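Regulatory protein SWI6 (Saccharomyces cerevisiae, PDB 1SW6) acts through complexes with SWI4 (SBF) or MBP1 (MBF) in cell-cycle-dependent transcription, its ankyrin-repeat domain being the part in this fragment. Local coordinates at residues L39-A48 and I195-T203. Numbering follows the deposited sequence.
Sequences LSSPLKIMKA and ILEDSMNRT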
loop_
_atom_site.group_PDB
_atom_site.type_symbol
_atom_site.label_atom_id
_atom_site.label_comp_id
_atom_site.label_asym_id
_atom_site.label_seq_id
_atom_site.Cartn_x
_atom_site.Cartn_y
_atom_site.Cartn_z
ATOM N N LEU A 39 2.042 2.928 31.848
ATOM C CA LEU A 39 0.601 3.025 31.671
ATOM C C LEU A 39 -0.111 3.279 32.999
ATOM O O LEU A 39 -1.264 3.715 33.020
ATOM C CB LEU A 39 0.070 1.737 31.038
ATOM C CG LEU A 39 0.704 1.345 29.700
ATOM C CD1 LEU A 39 0.092 0.044 29.197
ATOM C CD2 LEU A 39 0.499 2.463 28.686
ATOM N N SER A 40 0.577 3.000 34.104
ATOM C CA SER A 40 0.009 3.209 35.434
ATOM C C SER A 40 0.281 4.635 35.909
ATOM O O SER A 40 -0.628 5.347 36.344
ATOM C CB SER A 40 0.609 2.212 36.433
ATOM O OG SER A 40 0.288 0.876 36.084
ATOM N N SER A 41 1.542 5.044 35.818
ATOM C CA SER A 41 1.953 6.382 36.235
ATOM C C SER A 41 1.106 7.439 35.505
ATOM O O SER A 41 0.308 7.097 34.622
ATOM C CB SER A 41 3.447 6.556 35.937
ATOM O OG SER A 41 4.192 5.496 36.533
ATOM N N PRO A 42 1.258 8.733 35.865
ATOM C CA PRO A 42 0.455 9.750 35.176
ATOM C C PRO A 42 0.565 9.576 33.666
ATOM O O PRO A 42 1.667 9.526 33.121
ATOM C CB PRO A 42 1.063 11.065 35.667
ATOM C CG PRO A 42 2.484 10.691 35.965
ATOM C CD PRO A 42 2.318 9.368 36.666
ATOM N N LEU A 43 -0.581 9.470 33.001
ATOM C CA LEU A 43 -0.629 9.272 31.558
ATOM C C LEU A 43 0.254 10.239 30.780
ATOM O O LEU A 43 0.142 11.453 30.912
ATOM C CB LEU A 43 -2.065 9.395 31.055
ATOM C CG LEU A 43 -2.602 8.263 30.176
ATOM C CD1 LEU A 43 -3.817 8.777 29.407
ATOM C CD2 LEU A 43 -1.530 7.783 29.215
ATOM N N LYS A 44 1.132 9.683 29.958
ATOM C CA LYS A 44 2.046 10.479 29.151
ATOM C C LYS A 44 2.219 9.809 27.801
ATOM O O LYS A 44 1.969 8.611 27.666
ATOM C CB LYS A 44 3.400 10.587 29.855
ATOM C CG LYS A 44 3.931 9.253 30.366
ATOM C CD LYS A 44 5.236 9.440 31.149
ATOM C CE LYS A 44 5.648 8.163 31.893
ATOM N NZ LYS A 44 4.672 7.778 32.963
ATOM N N ILE A 45 2.637 10.583 26.805
ATOM C CA ILE A 45 2.843 10.043 25.473
ATOM C C ILE A 45 3.908 8.952 25.543
ATOM O O ILE A 45 4.875 9.055 26.296
ATOM C CB ILE A 45 3.251 11.152 24.472
ATOM C CG1 ILE A 45 2.018 11.986 24.101
ATOM C CG2 ILE A 45 3.854 10.540 23.220
ATOM C CD1 ILE A 45 2.288 13.091 23.082
ATOM N N MET A 46 3.711 7.903 24.759
ATOM C CA MET A 46 4.609 6.761 24.752
ATOM C C MET A 46 5.010 6.418 23.314
ATOM O O MET A 46 4.277 6.715 22.371
ATOM C CB MET A 46 3.867 5.591 25.407
ATOM C CG MET A 46 4.661 4.333 25.645
ATOM S SD MET A 46 3.643 3.131 26.538
ATOM C CE MET A 46 3.149 1.995 25.222
ATOM N N LYS A 47 6.179 5.819 23.136
ATOM C CA LYS A 47 6.591 5.444 21.799
ATOM C C LYS A 47 5.918 4.109 21.507
ATOM O O LYS A 47 5.749 3.279 22.410
ATOM C CB LYS A 47 8.117 5.308 21.709
ATOM C CG LYS A 47 8.859 6.603 22.005
ATOM C CD LYS A 47 10.308 6.549 21.570
ATOM C CE LYS A 47 10.432 6.578 20.052
ATOM N NZ LYS A 47 9.873 7.826 19.463
ATOM N N ALA A 48 5.504 3.906 20.261
ATOM C CA ALA A 48 4.860 2.649 19.904
ATOM C C ALA A 48 5.865 1.535 20.154
ATOM O O ALA A 48 7.069 1.747 20.039
ATOM C CB ALA A 48 4.436 2.664 18.433
ATOM N N ILE A 195 -2.144 7.597 22.545
ATOM C CA ILE A 195 -1.020 8.099 23.332
ATOM C C ILE A 195 0.341 7.756 22.735
ATOM O O ILE A 195 1.377 8.097 23.305
ATOM C CB ILE A 195 -1.062 7.572 24.780
ATOM C CG1 ILE A 195 -0.676 6.092 24.815
ATOM C CG2 ILE A 195 -2.454 7.797 25.367
ATOM C CD1 ILE A 195 -0.412 5.575 26.208
ATOM N N LEU A 196 0.337 7.111 21.572
ATOM C CA LEU A 196 1.572 6.707 20.911
ATOM C C LEU A 196 2.156 7.710 19.899
ATOM O O LEU A 196 1.424 8.338 19.135
ATOM C CB LEU A 196 1.345 5.367 20.199
ATOM C CG LEU A 196 0.750 4.219 21.016
ATOM C CD1 LEU A 196 0.500 2.995 20.117
ATOM C CD2 LEU A 196 1.710 3.872 22.145
ATOM N N GLU A 197 3.484 7.844 19.902
ATOM C CA GLU A 197 4.193 8.704 18.951
ATOM C C GLU A 197 5.111 7.774 18.154
ATOM O O GLU A 197 5.571 6.762 18.677
ATOM C CB GLU A 197 5.038 9.768 19.666
ATOM C CG GLU A 197 6.122 9.219 20.582
ATOM C CD GLU A 197 6.919 10.319 21.270
ATOM O OE1 GLU A 197 7.879 10.000 22.004
ATOM O OE2 GLU A 197 6.588 11.507 21.078
ATOM N N ASP A 198 5.372 8.103 16.894
ATOM C CA ASP A 198 6.222 7.254 16.069
ATOM C C ASP A 198 7.705 7.630 16.164
ATOM O O ASP A 198 8.105 8.422 17.022
ATOM C CB ASP A 198 5.734 7.292 14.613
ATOM C CG ASP A 198 5.841 8.666 13.987
ATOM O OD1 ASP A 198 5.256 8.861 12.899
ATOM O OD2 ASP A 198 6.520 9.548 14.560
ATOM N N SER A 199 8.519 7.055 15.284
ATOM C CA SER A 199 9.952 7.315 15.289
ATOM C C SER A 199 10.321 8.772 15.018
ATOM O O SER A 199 11.478 9.161 15.172
ATOM C CB SER A 199 10.641 6.402 14.278
ATOM O OG SER A 199 10.436 5.048 14.638
ATOM N N MET A 200 9.337 9.568 14.618
ATOM C CA MET A 200 9.535 10.989 14.335
ATOM C C MET A 200 8.855 11.797 15.443
ATOM O O MET A 200 8.659 13.009 15.318
ATOM C CB MET A 200 8.889 11.339 12.994
ATOM C CG MET A 200 9.565 10.725 11.785
ATOM S SD MET A 200 11.125 11.570 11.414
ATOM C CE MET A 200 10.492 13.081 10.659
ATOM N N ASN A 201 8.499 11.110 16.523
ATOM C CA ASN A 201 7.787 11.719 17.643
ATOM C C ASN A 201 6.517 12.398 17.134
ATOM O O ASN A 201 6.086 13.417 17.664
ATOM C CB ASN A 201 8.662 12.734 18.386
ATOM C CG ASN A 201 9.870 12.093 19.039
ATOM O OD1 ASN A 201 9.794 10.985 19.568
ATOM N ND2 ASN A 201 10.990 12.794 19.015
ATOM N N ARG A 202 5.926 11.827 16.089
ATOM C CA ARG A 202 4.696 12.370 15.534
ATOM C C ARG A 202 3.494 11.652 16.124
ATOM O O ARG A 202 3.442 10.417 16.167
ATOM C CB ARG A 202 4.703 12.255 14.012
ATOM C CG ARG A 202 5.517 13.359 13.374
ATOM C CD ARG A 202 5.743 13.140 11.892
ATOM N NE ARG A 202 6.369 14.315 11.293
ATOM C CZ ARG A 202 6.727 14.399 10.018
ATOM N NH1 ARG A 202 6.526 13.366 9.205
ATOM N NH2 ARG A 202 7.276 15.523 9.554
ATOM N N THR A 203 2.533 12.438 16.591
ATOM C CA THR A 203 1.320 11.902 17.198
ATOM C C THR A 203 0.264 11.653 16.133
ATOM O O THR A 203 0.501 11.891 14.939
ATOM C CB THR A 203 0.754 12.895 18.209
ATOM O OG1 THR A 203 0.141 13.991 17.507
ATOM C CG2 THR A 203 1.892 13.441 19.083
#
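Lys47 NZ meets the flat peptide carbonyl of Asp198 from above its plane, 47° out of it, with NZ 3.1 Å from Asp198 O. Asn201 N bonds the same oxygen from the opposite face, closing the type I turn Asp198-Asn201. Asp198 OD2 is likewise met on both faces of the carboxylate, by Met200 N, in an Asx turn, and by Arg202 N. On the Arg202 guanidinium, Met200 CE sits over the centre of one face. The Asn201 amide turns OD1 to Lys47 NZ in a weak bond of 3.2 Å.

Glu197 crosses Ile45 at about a right angle. Its CG lies between the backbone N and the carbonyl carbon (chi1 61°), and the extended chain beyond puts CD 3.6 Å from Ile45 CG2. Lys47 NZ forms a long salt bridge of 3.9 Å with Glu197 OE1. With Glu197 cut back to an alanine, Lys47 would probably lose this charge partner, and Ile45 CG2 most of its packing on the glutamate chain.

Met46 N bonds Ile195 O nearly straight (2.8 Å, 169°), Glu197 N bonds Met46 O, and Ala48 N bonds Glu197 O at a longer 3.3 Å. Met46 and Leu196 run side by side on one face of the pair; Lys47 and Glu197 are on the other. Ile195 CD1 packs 3.9 Å from Leu43 CD2.

Asp198-Thr203 is the beta-hairpin turn of an ankyrin repeat, leading into a Thr-Ile-Leu-His version of the TPLH motif in which Thr203 N bonds His206 ND1. Thr203 is the N-cap of helix 204-212, its OG1 weakly bonded to Leu205 N. Ile195 also touches Ile262 of helix 261-265 and, like Ile45, Trp270 of helix 268-276. Strand 46-47 thus adds a parallel partner to strand 196-197, at the boundary between the second and third ankyrin repeats.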